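Local coordinates for uncharacterized protein (Bacteroides fragilis, PDB 3EUR) that is of unknown function but adopts a thioredoxin-like fold with a CXXC sequence, consistent with a role in thiol-disulfide chemistry, at residues 41-54 / 81-93. Residues are numbered along the deposited sequence; the frame is centred on the assembly and turned at random.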
loop_
_atom_site.group_PDB
_atom_site.type_symbol
_atom_site.label_atom_id
_atom_site.label_comp_id
_atom_site.label_asym_id
_atom_site.label_seq_id
_atom_site.Cartn_x
_atom_site.Cartn_y
_atom_site.Cartn_z
ATOM N N PRO A 41 -3.947 7.971 -7.605
ATOM C CA PRO A 41 -2.960 9.013 -7.806
ATOM C C PRO A 41 -3.498 10.178 -8.630
ATOM O O PRO A 41 -2.758 11.137 -8.876
ATOM C CB PRO A 41 -1.825 8.309 -8.547
ATOM C CG PRO A 41 -2.201 6.878 -8.698
ATOM C CD PRO A 41 -3.640 6.732 -8.354
ATOM N N GLY A 42 -4.766 10.148 -9.041
ATOM C CA GLY A 42 -5.426 11.394 -9.399
ATOM C C GLY A 42 -5.723 12.402 -8.268
ATOM O O GLY A 42 -6.820 12.993 -8.293
ATOM N N CYS A 43 -4.783 12.619 -7.299
ATOM C CA CYS A 43 -4.960 13.636 -6.209
ATOM C C CYS A 43 -3.695 14.128 -5.470
ATOM O O CYS A 43 -2.629 13.457 -5.447
ATOM C CB CYS A 43 -6.018 13.187 -5.181
ATOM S SG CYS A 43 -5.413 12.494 -3.567
ATOM N N HIS A 44 -3.829 15.323 -4.887
ATOM C CA HIS A 44 -2.732 16.093 -4.273
ATOM C C HIS A 44 -2.144 15.472 -2.996
ATOM O O HIS A 44 -0.907 15.516 -2.780
ATOM C CB HIS A 44 -3.192 17.544 -3.960
ATOM C CG HIS A 44 -3.420 18.378 -5.180
ATOM N ND1 HIS A 44 -2.430 18.633 -6.104
ATOM C CD2 HIS A 44 -4.530 19.011 -5.630
ATOM C CE1 HIS A 44 -2.919 19.389 -7.070
ATOM N NE2 HIS A 44 -4.192 19.631 -6.807
ATOM N N ALA A 45 -3.036 14.976 -2.134
ATOM C CA ALA A 45 -2.662 14.282 -0.918
ATOM C C ALA A 45 -1.879 13.050 -1.284
ATOM O O ALA A 45 -0.920 12.765 -0.621
ATOM C CB ALA A 45 -3.875 13.892 -0.084
ATOM N N CYS A 46 -2.261 12.366 -2.363
ATOM C CA CYS A 46 -1.526 11.164 -2.819
ATOM C C CYS A 46 -0.114 11.534 -3.274
ATOM O O CYS A 46 0.818 10.863 -2.900
ATOM C CB CYS A 46 -2.279 10.372 -3.906
ATOM S SG CYS A 46 -1.462 8.817 -4.402
ATOM N N ALA A 47 0.036 12.597 -4.060
ATOM C CA ALA A 47 1.345 13.034 -4.516
ATOM C C ALA A 47 2.215 13.357 -3.323
ATOM O O ALA A 47 3.380 12.944 -3.288
ATOM C CB ALA A 47 1.232 14.238 -5.422
ATOM N N GLU A 48 1.686 14.034 -2.313
ATOM C CA GLU A 48 2.519 14.364 -1.178
ATOM C C GLU A 48 2.862 13.126 -0.362
ATOM O O GLU A 48 3.956 13.067 0.216
ATOM C CB GLU A 48 1.860 15.432 -0.321
ATOM C CG GLU A 48 1.748 16.798 -1.031
ATOM C CD GLU A 48 3.070 17.332 -1.623
ATOM O OE1 GLU A 48 4.052 17.528 -0.839
ATOM O OE2 GLU A 48 3.110 17.561 -2.873
HETATM N N MSE A 49 1.962 12.152 -0.297
HETATM C CA MSE A 49 2.300 10.911 0.420
HETATM C C MSE A 49 3.395 10.138 -0.315
HETATM O O MSE A 49 4.306 9.627 0.322
HETATM C CB MSE A 49 1.071 10.023 0.622
HETATM C CG MSE A 49 1.353 8.788 1.529
HETATM SE SE MSE A 49 -0.227 7.839 2.103
HETATM C CE MSE A 49 -0.804 9.057 3.460
ATOM N N ILE A 50 3.355 10.097 -1.649
ATOM C CA ILE A 50 4.438 9.490 -2.410
ATOM C C ILE A 50 5.755 10.184 -2.079
ATOM O O ILE A 50 6.747 9.539 -1.783
ATOM C CB ILE A 50 4.193 9.540 -3.935
ATOM C CG1 ILE A 50 3.032 8.611 -4.337
ATOM C CG2 ILE A 50 5.432 9.100 -4.655
ATOM C CD1 ILE A 50 2.611 8.724 -5.820
ATOM N N GLU A 51 5.745 11.511 -2.116
ATOM C CA GLU A 51 6.945 12.244 -1.852
ATOM C C GLU A 51 7.442 12.008 -0.435
ATOM O O GLU A 51 8.648 11.850 -0.176
ATOM C CB GLU A 51 6.660 13.738 -2.062
ATOM C CG GLU A 51 6.800 14.149 -3.508
ATOM C CD GLU A 51 8.272 14.216 -3.864
ATOM O OE1 GLU A 51 8.952 15.087 -3.308
ATOM O OE2 GLU A 51 8.770 13.353 -4.622
ATOM N N GLY A 52 6.512 11.955 0.507
ATOM C CA GLY A 52 6.840 11.696 1.885
ATOM C C GLY A 52 7.464 10.348 2.119
ATOM O O GLY A 52 8.421 10.208 2.911
ATOM N N LEU A 53 6.902 9.328 1.465
ATOM C CA LEU A 53 7.457 7.978 1.585
ATOM C C LEU A 53 8.859 7.905 1.001
ATOM O O LEU A 53 9.755 7.295 1.597
ATOM C CB LEU A 53 6.539 6.989 0.843
ATOM C CG LEU A 53 5.228 6.620 1.530
ATOM C CD1 LEU A 53 4.267 6.018 0.496
ATOM C CD2 LEU A 53 5.469 5.677 2.713
ATOM N N LYS A 54 9.069 8.581 -0.127
ATOM C CA LYS A 54 10.415 8.610 -0.745
ATOM C C LYS A 54 11.431 9.320 0.167
ATOM O O LYS A 54 12.605 8.944 0.213
ATOM C CB LYS A 54 10.366 9.319 -2.089
ATOM C CG LYS A 54 9.666 8.585 -3.137
ATOM C CD LYS A 54 9.582 9.454 -4.443
ATOM C CE LYS A 54 9.029 8.720 -5.607
ATOM N NZ LYS A 54 8.983 9.570 -6.795
ATOM N N GLU A 81 -5.261 6.341 -16.441
ATOM C CA GLU A 81 -4.685 7.374 -15.583
ATOM C C GLU A 81 -3.702 6.840 -14.550
ATOM O O GLU A 81 -2.673 7.474 -14.303
ATOM C CB GLU A 81 -5.790 8.092 -14.843
ATOM C CG GLU A 81 -5.314 9.376 -14.191
ATOM C CD GLU A 81 -6.448 10.147 -13.549
ATOM O OE1 GLU A 81 -7.604 9.725 -13.774
ATOM O OE2 GLU A 81 -6.180 11.156 -12.817
ATOM N N TRP A 82 -4.045 5.735 -13.890
ATOM C CA TRP A 82 -3.046 5.012 -13.103
ATOM C C TRP A 82 -1.826 4.703 -13.958
ATOM O O TRP A 82 -0.688 4.933 -13.528
ATOM C CB TRP A 82 -3.612 3.736 -12.572
ATOM C CG TRP A 82 -2.623 3.013 -11.715
ATOM C CD1 TRP A 82 -2.372 3.252 -10.394
ATOM C CD2 TRP A 82 -1.765 1.963 -12.120
ATOM N NE1 TRP A 82 -1.372 2.434 -9.954
ATOM C CE2 TRP A 82 -1.025 1.588 -10.981
ATOM C CE3 TRP A 82 -1.570 1.260 -13.314
ATOM C CZ2 TRP A 82 -0.068 0.564 -11.016
ATOM C CZ3 TRP A 82 -0.587 0.260 -13.359
ATOM C CH2 TRP A 82 0.113 -0.095 -12.194
ATOM N N LYS A 83 -2.029 4.202 -15.182
ATOM C CA LYS A 83 -0.896 3.920 -16.051
ATOM C C LYS A 83 -0.138 5.221 -16.337
ATOM O O LYS A 83 1.079 5.205 -16.432
ATOM C CB LYS A 83 -1.330 3.157 -17.323
ATOM C CG LYS A 83 -1.668 1.694 -16.965
ATOM C CD LYS A 83 -1.627 0.685 -18.112
ATOM C CE LYS A 83 -1.822 -0.761 -17.597
ATOM N NZ LYS A 83 -0.602 -1.651 -17.577
ATOM N N LYS A 84 -0.884 6.333 -16.383
ATOM C CA LYS A 84 -0.314 7.673 -16.536
ATOM C C LYS A 84 0.553 8.085 -15.346
ATOM O O LYS A 84 1.559 8.762 -15.538
ATOM C CB LYS A 84 -1.412 8.729 -16.729
ATOM C CG LYS A 84 -0.963 10.190 -16.487
ATOM C CD LYS A 84 -2.043 11.205 -16.869
ATOM C CE LYS A 84 -1.558 12.650 -16.674
ATOM N NZ LYS A 84 -2.553 13.664 -17.154
ATOM N N HIS A 85 0.106 7.757 -14.131
ATOM C CA HIS A 85 0.820 8.158 -12.906
ATOM C C HIS A 85 1.788 7.093 -12.379
ATOM O O HIS A 85 2.477 7.331 -11.369
ATOM C CB HIS A 85 -0.183 8.498 -11.790
ATOM C CG HIS A 85 -0.788 9.855 -11.924
ATOM N ND1 HIS A 85 -1.959 10.083 -12.618
ATOM C CD2 HIS A 85 -0.385 11.060 -11.459
ATOM C CE1 HIS A 85 -2.249 11.370 -12.573
ATOM N NE2 HIS A 85 -1.311 11.985 -11.875
ATOM N N ARG A 86 1.904 5.953 -13.045
ATOM C CA ARG A 86 2.642 4.834 -12.446
ATOM C C ARG A 86 4.132 5.085 -12.195
ATOM O O ARG A 86 4.717 4.506 -11.277
ATOM C CB ARG A 86 2.458 3.522 -13.219
ATOM C CG ARG A 86 3.241 3.397 -14.428
ATOM C CD ARG A 86 2.930 2.135 -15.264
ATOM N NE ARG A 86 3.971 2.008 -16.281
ATOM C CZ ARG A 86 5.205 1.545 -16.066
ATOM N NH1 ARG A 86 5.593 1.120 -14.857
ATOM N NH2 ARG A 86 6.072 1.494 -17.080
ATOM N N ASN A 87 4.772 5.907 -13.023
ATOM C CA ASN A 87 6.147 6.225 -12.749
ATOM C C ASN A 87 6.367 7.242 -11.650
ATOM O O ASN A 87 7.517 7.459 -11.276
ATOM C CB ASN A 87 6.904 6.628 -14.025
ATOM C CG ASN A 87 6.985 5.484 -14.988
ATOM O OD1 ASN A 87 6.295 5.496 -15.981
ATOM N ND2 ASN A 87 7.811 4.484 -14.685
ATOM N N ASP A 88 5.295 7.754 -11.055
ATOM C CA ASP A 88 5.395 8.615 -9.887
ATOM C C ASP A 88 5.876 7.828 -8.670
ATOM O O ASP A 88 6.477 8.391 -7.748
ATOM C CB ASP A 88 4.032 9.223 -9.522
ATOM C CG ASP A 88 3.502 10.168 -10.562
ATOM O OD1 ASP A 88 4.237 10.453 -11.531
ATOM O OD2 ASP A 88 2.351 10.614 -10.384
ATOM N N PHE A 89 5.563 6.544 -8.643
ATOM C CA PHE A 89 5.922 5.667 -7.552
ATOM C C PHE A 89 7.390 5.304 -7.650
ATOM O O PHE A 89 7.948 5.267 -8.735
ATOM C CB PHE A 89 5.075 4.379 -7.621
ATOM C CG PHE A 89 3.595 4.610 -7.412
ATOM C CD1 PHE A 89 3.075 4.791 -6.148
ATOM C CD2 PHE A 89 2.764 4.766 -8.475
ATOM C CE1 PHE A 89 1.705 5.041 -5.944
ATOM C CE2 PHE A 89 1.409 5.048 -8.282
ATOM C CZ PHE A 89 0.900 5.185 -6.995
ATOM N N ALA A 90 8.043 5.062 -6.535
ATOM C CA ALA A 90 9.379 4.522 -6.598
ATOM C C ALA A 90 9.396 3.184 -7.310
ATOM O O ALA A 90 8.535 2.338 -7.071
ATOM C CB ALA A 90 9.974 4.396 -5.186
ATOM N N LYS A 91 10.413 2.956 -8.156
ATOM C CA LYS A 91 10.493 1.697 -8.904
ATOM C C LYS A 91 10.608 0.466 -8.009
ATOM O O LYS A 91 10.134 -0.620 -8.342
ATOM C CB LYS A 91 11.680 1.720 -9.917
ATOM C CG LYS A 91 13.050 1.683 -9.257
ATOM C CD LYS A 91 14.226 1.733 -10.273
ATOM C CE LYS A 91 15.283 2.753 -9.846
ATOM N NZ LYS A 91 16.114 3.173 -10.983
ATOM N N GLU A 92 11.226 0.661 -6.849
ATOM C CA GLU A 92 11.417 -0.414 -5.886
ATOM C C GLU A 92 10.099 -0.910 -5.297
ATOM O O GLU A 92 9.994 -2.070 -4.900
ATOM C CB GLU A 92 12.356 0.037 -4.763
ATOM C CG GLU A 92 13.775 0.332 -5.221
ATOM C CD GLU A 92 13.862 1.578 -6.081
ATOM O OE1 GLU A 92 12.959 2.436 -5.981
ATOM O OE2 GLU A 92 14.834 1.699 -6.856
ATOM N N TRP A 93 9.097 -0.038 -5.236
ATOM C CA TRP A 93 7.826 -0.423 -4.657
ATOM C C TRP A 93 7.113 -1.387 -5.616
ATOM O O TRP A 93 7.451 -1.431 -6.817
ATOM C CB TRP A 93 6.946 0.804 -4.419
ATOM C CG TRP A 93 7.563 1.863 -3.550
ATOM C CD1 TRP A 93 8.677 1.768 -2.755
ATOM C CD2 TRP A 93 7.062 3.184 -3.391
ATOM N NE1 TRP A 93 8.890 2.964 -2.136
ATOM C CE2 TRP A 93 7.926 3.851 -2.494
ATOM C CE3 TRP A 93 5.980 3.885 -3.935
ATOM C CZ2 TRP A 93 7.766 5.199 -2.166
ATOM C CZ3 TRP A 93 5.819 5.196 -3.581
ATOM C CH2 TRP A 93 6.717 5.833 -2.708
HETATM O O HOH W 1 10.719 4.992 -0.324
HETATM O O HOH W 2 9.269 8.488 -9.455
#
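Ile50 and Lys54, one turn apart on helix 44-55, meet the segment that leads from helix 79-85 toward strand 94-97 in a thioredoxin-like fold. Cys43 and Cys46 form a CXXC sequence at the start of helix 44-55, as in thiol-disulfide oxidoreductases; Cys43 is its N-cap, its SG accepting from Cys46 N. Just before it, Pro41 packs its CB on His85 CB (3.6 Å) and brings CG to the edge of the Phe89 ring. Pro41 O lies over one face of the His85 imidazole, too poorly angled for a bond to NE2. His85 ND1 donates to Glu81 O (3.2 Å), which lies near the ring plane; His85 N reaches the same oxygen from the opposite face of the Glu81 carbonyl plane. Ile50 CD1 covers a Phe89 face in a CH-pi contact, 4.1 Å from the centroid and 22° off the normal, while CG2 branches to Trp93 CH2 (4.0 Å). Phe37 of strand 33-38 also touches Ile50.

From Lys54 CB, a first torsion of -70° sets Lys54 CG anti to the carbonyl carbon and across Trp93 CZ2 (4.0 Å). The chain then runs extended through CD to Lys54 CE, which passes Ala90 N at 3.9 Å. At the tip, Lys54 NZ donates to Asp88 O (2.9 Å), tilted 32° from the carbonyl plane, and to a water that in turn donates to Asn87 O. The Trp93 indole also packs against Leu53 CB, and a second water, at the indole edge, accepts from Trp93 NE1 and donates to Leu53 O.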